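Long-range contacts in glycoside Hydrolase (Bacteroides plebeius, PDB 5T3B), which belongs to glycoside hydrolase family 50, in a subfamily enriched in human gut Bacteroidetes, and probably cleaves glycosidic bonds of agarose-type galactans: residues T60-Y65 / A418-T423; V67-Q72 / N469-N474. All blocks are in the same frame, centred on the assembly; numbering follows the deposited sequence. Where two conformers were deposited one is given.

Contact 1 of 2, residues T60-Y65 / A418-T423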
loop_
_atom_site.group_PDB
_atom_site.type_symbol
_atom_site.label_atom_id
_atom_site.label_comp_id
_atom_site.label_asym_id
_atom_site.label_seq_id
_atom_site.Cartn_x
_atom_site.Cartn_y
_atom_site.Cartn_z
ATOM N N THR A 60 -19.838 12.501 -0.135
ATOM C CA THR A 60 -18.689 12.103 -0.962
ATOM C C THR A 60 -18.269 13.264 -1.862
ATOM O O THR A 60 -19.114 13.990 -2.417
ATOM C CB THR A 60 -19.128 10.859 -1.777
ATOM O OG1 THR A 60 -19.547 9.844 -0.885
ATOM C CG2 THR A 60 -18.108 10.287 -2.624
ATOM N N ARG A 61 -16.963 13.356 -2.068
ATOM C CA ARG A 61 -16.300 14.340 -2.889
ATOM C C ARG A 61 -15.851 13.658 -4.159
ATOM O O ARG A 61 -14.982 12.771 -4.110
ATOM C CB ARG A 61 -15.104 14.966 -2.139
ATOM C CG ARG A 61 -14.391 16.025 -2.967
ATOM C CD ARG A 61 -13.415 16.831 -2.128
ATOM N NE ARG A 61 -12.303 16.016 -1.633
ATOM C CZ ARG A 61 -11.200 16.497 -1.074
ATOM N NH1 ARG A 61 -10.964 17.804 -1.054
ATOM N NH2 ARG A 61 -10.314 15.654 -0.597
ATOM N N ILE A 62 -16.344 14.119 -5.316
ATOM C CA ILE A 62 -15.894 13.609 -6.572
ATOM C C ILE A 62 -15.254 14.731 -7.438
ATOM O O ILE A 62 -15.528 15.920 -7.247
ATOM C CB ILE A 62 -16.988 12.851 -7.373
ATOM C CG1 ILE A 62 -18.176 13.739 -7.733
ATOM C CG2 ILE A 62 -17.461 11.632 -6.618
ATOM C CD1 ILE A 62 -19.118 13.109 -8.761
ATOM N N LEU A 63 -14.460 14.320 -8.412
ATOM C CA LEU A 63 -13.631 15.245 -9.176
ATOM C C LEU A 63 -14.418 16.355 -9.902
ATOM O O LEU A 63 -13.990 17.524 -9.825
ATOM C CB LEU A 63 -12.714 14.497 -10.098
ATOM C CG LEU A 63 -11.647 15.324 -10.783
ATOM C CD1 LEU A 63 -10.669 15.976 -9.806
ATOM C CD2 LEU A 63 -10.888 14.466 -11.790
ATOM N N PRO A 64 -15.564 16.039 -10.508
ATOM C CA PRO A 64 -16.331 17.093 -11.191
ATOM C C PRO A 64 -16.839 18.198 -10.291
ATOM O O PRO A 64 -17.203 19.258 -10.796
ATOM C CB PRO A 64 -17.496 16.291 -11.772
ATOM C CG PRO A 64 -16.969 14.932 -11.982
ATOM C CD PRO A 64 -16.134 14.704 -10.798
ATOM N N TYR A 65 -16.867 17.974 -8.972
ATOM C CA TYR A 65 -17.507 18.884 -8.043
ATOM C C TYR A 65 -16.550 19.536 -7.075
ATOM O O TYR A 65 -16.938 20.053 -6.032
ATOM C CB TYR A 65 -18.656 18.134 -7.336
ATOM C CG TYR A 65 -19.801 17.719 -8.279
ATOM C CD1 TYR A 65 -20.149 18.477 -9.379
ATOM C CD2 TYR A 65 -20.514 16.541 -8.035
ATOM C CE1 TYR A 65 -21.191 18.111 -10.213
ATOM C CE2 TYR A 65 -21.578 16.190 -8.835
ATOM C CZ TYR A 65 -21.919 16.988 -9.928
ATOM O OH TYR A 65 -22.989 16.636 -10.694
ATOM N N ALA A 418 -16.235 6.344 -5.231
ATOM C CA ALA A 418 -15.465 6.044 -4.027
ATOM C C ALA A 418 -13.962 6.149 -4.304
ATOM O O ALA A 418 -13.213 6.588 -3.438
ATOM C CB ALA A 418 -15.803 4.685 -3.524
ATOM N N TYR A 419 -13.514 5.687 -5.466
ATOM C CA TYR A 419 -12.108 5.804 -5.818
ATOM C C TYR A 419 -11.718 7.278 -5.849
ATOM O O TYR A 419 -10.674 7.652 -5.288
ATOM C CB TYR A 419 -11.829 5.157 -7.193
ATOM C CG TYR A 419 -10.406 5.208 -7.620
ATOM C CD1 TYR A 419 -9.906 6.279 -8.359
ATOM C CD2 TYR A 419 -9.552 4.170 -7.376
ATOM C CE1 TYR A 419 -8.613 6.345 -8.801
ATOM C CE2 TYR A 419 -8.232 4.231 -7.814
ATOM C CZ TYR A 419 -7.765 5.301 -8.550
ATOM O OH TYR A 419 -6.448 5.257 -8.957
ATOM N N GLN A 420 -12.519 8.113 -6.512
ATOM C CA GLN A 420 -12.221 9.547 -6.551
ATOM C C GLN A 420 -12.190 10.147 -5.171
ATOM O O GLN A 420 -11.280 10.944 -4.863
ATOM C CB GLN A 420 -13.164 10.323 -7.469
ATOM C CG GLN A 420 -13.131 9.829 -8.885
ATOM C CD GLN A 420 -13.710 10.839 -9.858
ATOM O OE1 GLN A 420 -14.498 11.693 -9.465
ATOM N NE2 GLN A 420 -13.309 10.738 -11.108
ATOM N N HIS A 421 -13.180 9.835 -4.344
ATOM C CA HIS A 421 -13.240 10.417 -3.004
ATOM C C HIS A 421 -11.976 10.047 -2.198
ATOM O O HIS A 421 -11.349 10.880 -1.551
ATOM C CB HIS A 421 -14.494 9.893 -2.314
ATOM C CG HIS A 421 -14.674 10.332 -0.918
ATOM N ND1 HIS A 421 -15.241 11.515 -0.592
ATOM C CD2 HIS A 421 -14.287 9.767 0.228
ATOM C CE1 HIS A 421 -15.242 11.641 0.705
ATOM N NE2 HIS A 421 -14.644 10.610 1.234
ATOM N N PHE A 422 -11.636 8.762 -2.222
ATOM C CA PHE A 422 -10.530 8.310 -1.371
ATOM C C PHE A 422 -9.219 8.895 -1.899
ATOM O O PHE A 422 -8.395 9.410 -1.092
ATOM C CB PHE A 422 -10.488 6.764 -1.306
ATOM C CG PHE A 422 -9.829 6.234 -0.075
ATOM C CD1 PHE A 422 -10.536 6.177 1.104
ATOM C CD2 PHE A 422 -8.519 5.841 -0.072
ATOM C CE1 PHE A 422 -9.960 5.766 2.287
ATOM C CE2 PHE A 422 -7.931 5.411 1.120
ATOM C CZ PHE A 422 -8.643 5.360 2.271
ATOM N N THR A 423 -8.997 8.844 -3.201
ATOM C CA THR A 423 -7.762 9.336 -3.758
ATOM C C THR A 423 -7.626 10.848 -3.614
ATOM O O THR A 423 -6.513 11.320 -3.368
ATOM C CB THR A 423 -7.589 8.891 -5.201
ATOM O OG1 THR A 423 -8.644 9.374 -6.039
ATOM C CG2 THR A 423 -7.427 7.373 -5.281
HETATM O O HOH W 1 -12.032 13.290 -0.600
#

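Contact 2 of 2, residues V67-Q72 / N469-N474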
loop_
_atom_site.group_PDB
_atom_site.type_symbol
_atom_site.label_atom_id
_atom_site.label_comp_id
_atom_site.label_asym_id
_atom_site.label_seq_id
_atom_site.Cartn_x
_atom_site.Cartn_y
_atom_site.Cartn_z
ATOM N N VAL A 67 -14.532 22.598 -6.095
ATOM C CA VAL A 67 -14.664 24.028 -6.421
ATOM C C VAL A 67 -13.280 24.608 -6.743
ATOM O O VAL A 67 -12.340 24.469 -5.942
ATOM C CB VAL A 67 -15.329 24.806 -5.238
ATOM C CG1 VAL A 67 -15.322 26.318 -5.477
ATOM C CG2 VAL A 67 -16.745 24.274 -4.981
ATOM N N GLY A 68 -13.147 25.241 -7.895
ATOM C CA GLY A 68 -11.907 25.880 -8.271
ATOM C C GLY A 68 -11.006 24.987 -9.076
ATOM O O GLY A 68 -9.883 25.398 -9.334
ATOM N N TYR A 69 -11.436 23.768 -9.415
ATOM C CA TYR A 69 -10.647 22.858 -10.229
ATOM C C TYR A 69 -11.520 22.401 -11.369
ATOM O O TYR A 69 -12.659 21.967 -11.126
ATOM C CB TYR A 69 -10.216 21.639 -9.431
ATOM C CG TYR A 69 -9.433 20.696 -10.304
ATOM C CD1 TYR A 69 -8.125 20.922 -10.609
ATOM C CD2 TYR A 69 -10.042 19.596 -10.873
ATOM C CE1 TYR A 69 -7.441 20.108 -11.491
ATOM C CE2 TYR A 69 -9.373 18.767 -11.773
ATOM C CZ TYR A 69 -8.091 18.999 -12.088
ATOM O OH TYR A 69 -7.451 18.213 -13.005
ATOM N N GLU A 70 -10.983 22.413 -12.586
ATOM C CA GLU A 70 -11.641 21.780 -13.733
ATOM C C GLU A 70 -10.658 20.775 -14.331
ATOM O O GLU A 70 -9.510 21.042 -14.458
ATOM C CB GLU A 70 -12.085 22.802 -14.789
ATOM C CG GLU A 70 -13.162 23.759 -14.232
ATOM C CD GLU A 70 -14.508 23.064 -13.806
ATOM O OE1 GLU A 70 -14.956 22.015 -14.422
ATOM O OE2 GLU A 70 -15.132 23.566 -12.819
ATOM N N GLN A 71 -11.160 19.610 -14.699
ATOM C CA GLN A 71 -10.282 18.528 -15.178
ATOM C C GLN A 71 -9.420 19.035 -16.331
ATOM O O GLN A 71 -9.918 19.521 -17.321
ATOM C CB GLN A 71 -11.087 17.317 -15.542
ATOM C CG GLN A 71 -10.258 16.164 -16.000
ATOM C CD GLN A 71 -10.995 14.866 -16.122
ATOM O OE1 GLN A 71 -12.008 14.613 -15.471
ATOM N NE2 GLN A 71 -10.417 13.986 -16.939
ATOM N N GLN A 72 -8.112 18.869 -16.178
ATOM C CA GLN A 72 -7.168 19.456 -17.094
ATOM C C GLN A 72 -6.792 18.516 -18.226
ATOM O O GLN A 72 -6.868 18.907 -19.395
ATOM C CB GLN A 72 -5.961 19.982 -16.355
ATOM C CG GLN A 72 -6.321 21.108 -15.398
ATOM C CD GLN A 72 -5.109 21.705 -14.738
ATOM O OE1 GLN A 72 -3.994 21.450 -15.156
ATOM N NE2 GLN A 72 -5.330 22.505 -13.701
ATOM N N ASN A 469 -6.292 9.651 -12.143
ATOM C CA ASN A 469 -4.916 9.202 -12.329
ATOM C C ASN A 469 -4.183 10.042 -13.348
ATOM O O ASN A 469 -2.993 10.323 -13.209
ATOM C CB ASN A 469 -4.871 7.754 -12.768
ATOM C CG ASN A 469 -5.300 6.814 -11.684
ATOM O OD1 ASN A 469 -5.469 7.140 -10.528
ATOM N ND2 ASN A 469 -5.441 5.548 -12.100
ATOM N N TRP A 470 -4.909 10.470 -14.390
ATOM C CA TRP A 470 -4.279 11.331 -15.405
ATOM C C TRP A 470 -3.906 12.714 -14.857
ATOM O O TRP A 470 -3.081 13.406 -15.423
ATOM C CB TRP A 470 -5.255 11.599 -16.535
ATOM C CG TRP A 470 -5.636 10.443 -17.387
ATOM C CD1 TRP A 470 -5.010 9.233 -17.524
ATOM C CD2 TRP A 470 -6.764 10.404 -18.277
ATOM N NE1 TRP A 470 -5.658 8.478 -18.456
ATOM C CE2 TRP A 470 -6.750 9.156 -18.926
ATOM C CE3 TRP A 470 -7.803 11.315 -18.558
ATOM C CZ2 TRP A 470 -7.757 8.793 -19.857
ATOM C CZ3 TRP A 470 -8.789 10.941 -19.444
ATOM C CH2 TRP A 470 -8.772 9.718 -20.071
ATOM N N ASN A 471 -4.591 13.121 -13.801
ATOM C CA ASN A 471 -4.574 14.490 -13.286
ATOM C C ASN A 471 -3.857 14.654 -11.937
ATOM O O ASN A 471 -3.865 15.755 -11.384
ATOM C CB ASN A 471 -6.014 15.054 -13.227
ATOM C CG ASN A 471 -6.529 15.305 -14.595
ATOM O OD1 ASN A 471 -7.328 14.524 -15.192
ATOM N ND2 ASN A 471 -5.978 16.287 -15.194
ATOM N N VAL A 472 -3.239 13.589 -11.409
ATOM C CA VAL A 472 -2.666 13.705 -10.097
ATOM C C VAL A 472 -1.686 14.873 -9.952
ATOM O O VAL A 472 -1.630 15.530 -8.902
ATOM C CB VAL A 472 -2.039 12.403 -9.555
ATOM C CG1 VAL A 472 -3.096 11.351 -9.323
ATOM C CG2 VAL A 472 -0.929 11.884 -10.486
ATOM N N TYR A 473 -0.866 15.091 -10.976
ATOM C CA TYR A 473 0.166 16.107 -10.848
ATOM C C TYR A 473 -0.441 17.525 -10.781
ATOM O O TYR A 473 -0.023 18.363 -9.999
ATOM C CB TYR A 473 1.198 15.974 -11.977
ATOM C CG TYR A 473 1.875 14.626 -12.013
ATOM C CD1 TYR A 473 2.806 14.263 -11.049
ATOM C CD2 TYR A 473 1.531 13.663 -12.932
ATOM C CE1 TYR A 473 3.451 13.029 -11.073
ATOM C CE2 TYR A 473 2.122 12.425 -12.959
ATOM C CZ TYR A 473 3.074 12.075 -12.005
ATOM O OH TYR A 473 3.717 10.875 -11.972
ATOM N N ASN A 474 -1.454 17.766 -11.622
ATOM C CA ASN A 474 -2.088 19.089 -11.584
ATOM C C ASN A 474 -3.079 19.253 -10.408
ATOM O O ASN A 474 -3.270 20.355 -9.907
ATOM C CB ASN A 474 -2.632 19.491 -12.916
ATOM C CG ASN A 474 -3.831 18.682 -13.363
ATOM O OD1 ASN A 474 -4.923 18.786 -12.764
ATOM N ND2 ASN A 474 -3.650 17.864 -14.362
HETATM O O HOH W 2 -3.778 22.762 -11.214
#

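Contact 1 of 2, residues T60-Y65 / A418-T423
Two first torsions turn two neighbouring residues of helix 412-427 onto the 60-65 segment: His-421 carries CG opposite its own backbone N (chi1 177°), laying the imidazole beside Thr-60 and Arg-61, whereas Gln-420 sets CG opposite its carbonyl carbon (chi1 -59°) and runs extended to Leu-63. ND1 of His-421 accepts the backbone N-H of Arg-61, with N 2.9 Å from ND1, in the ring plane and almost straight at 174°. Methyl CG2 of Thr-60 lies against CB of His-421 at 3.6 Å. The other end of the ring reaches Ser-367 through NE2, and Trp-366 stacks on it.

Gln-420 OE1 takes the Leu-63 N-H at 2.8 Å from N, but the donor stands well above the carbonyl plane; CB of Ile-62 and CB of Leu-63 pack round the same oxygen. With NE2 bonded to Tyr-464 O and OE1 to Leu-63 N, the amide is held at both ends, which fixes its rotation. Arg-61, bent at chi3, gives NH2 to a water that donates to His-421 O at 2.7 Å; its salt bridge is with Glu-428. With a leucine in place of His-421, the Arg-61 N-H would probably lose its ND1 acceptor and the Ser-367 hydroxyl its NE2 partner. Successive side chains of helix 412-427 thus grip backbone N-H groups of the segment leaving strand 56-60, and the helix, preceding strand 432-437, is consistent with the (beta/alpha)8 barrel of family 50.

Contact 2 of 2, residues V67-Q72 / N469-N474
Tyr-69 and Asn-474 meet almost in one plane: the phenol ring and the amide are only 12° apart, and the amide comes in at the ring's edge beside the hydroxyl, although the two side chains run at about a right angle. As modelled, OD1 of Asn-474 is 2.6 Å from OH of Tyr-69, but this amide is probably turned over, so the identity of the atom facing the hydroxyl is doubtful. Asn-471 approaches the same hydroxyl differently, its amide steeply tilted, 74° from the ring plane; its orientation is equally uncertain. From its own segment the hydroxyl receives a weak bond, Gln-72 N to Tyr-69 OH at 3.3 Å.

Gln-72, in one of its two conformers, lays its amide over that of Asn-474. The planes are 13° apart and stacked, and the two side chains slide past each other in opposite directions, with OE1 of Gln-72 3.3 Å from CB of Asn-474. A water extends this pairing, accepting from Gln-72 NE2 at 2.9 Å and donating to Asn-474 O at 2.8 Å.

The partner segment is the joint between helices 459-469 and 472-480 near the C-terminus, so the irregular loop leading from strand 56-60 to helix 76-82 lies across a helix-helix junction. Gln-71 crosses Asn-471 at about a right angle. Carried out by an extended chain, its NE2 comes within 4.1 Å of CE3 of Trp-470, meeting the indole obliquely, and forms hydrogen bonds with Asp-467 OD1 and Thr-73 O. Trp-470 itself stacks with Tyr-79 and donates NE1 to Glu-158 O.

Overall arrangement
The two contacts are neighbours, their centres about 12 Å apart, and their segments alternate along the chain: 60-65 runs almost directly into 67-72, whereas 418-423 and 469-474 are separated by strand 432-437 and most of helix 459-469. They touch directly. Leu-63 CD1 packs 3.7 Å from Tyr-69 CE2, and on the partner side Tyr-419 OH lies 2.6 Å from Asn-469 OD1, a probable hydrogen bond. Contact 1 is the more buried, contact 2 only partly so, and their centres lie about 19 and 23 Å from the centre of the chain. A 1,2-ethanediol molecule, probably from the crystallisation liquor, approaches the side chain of His-421 in contact 1 to about 3 Å.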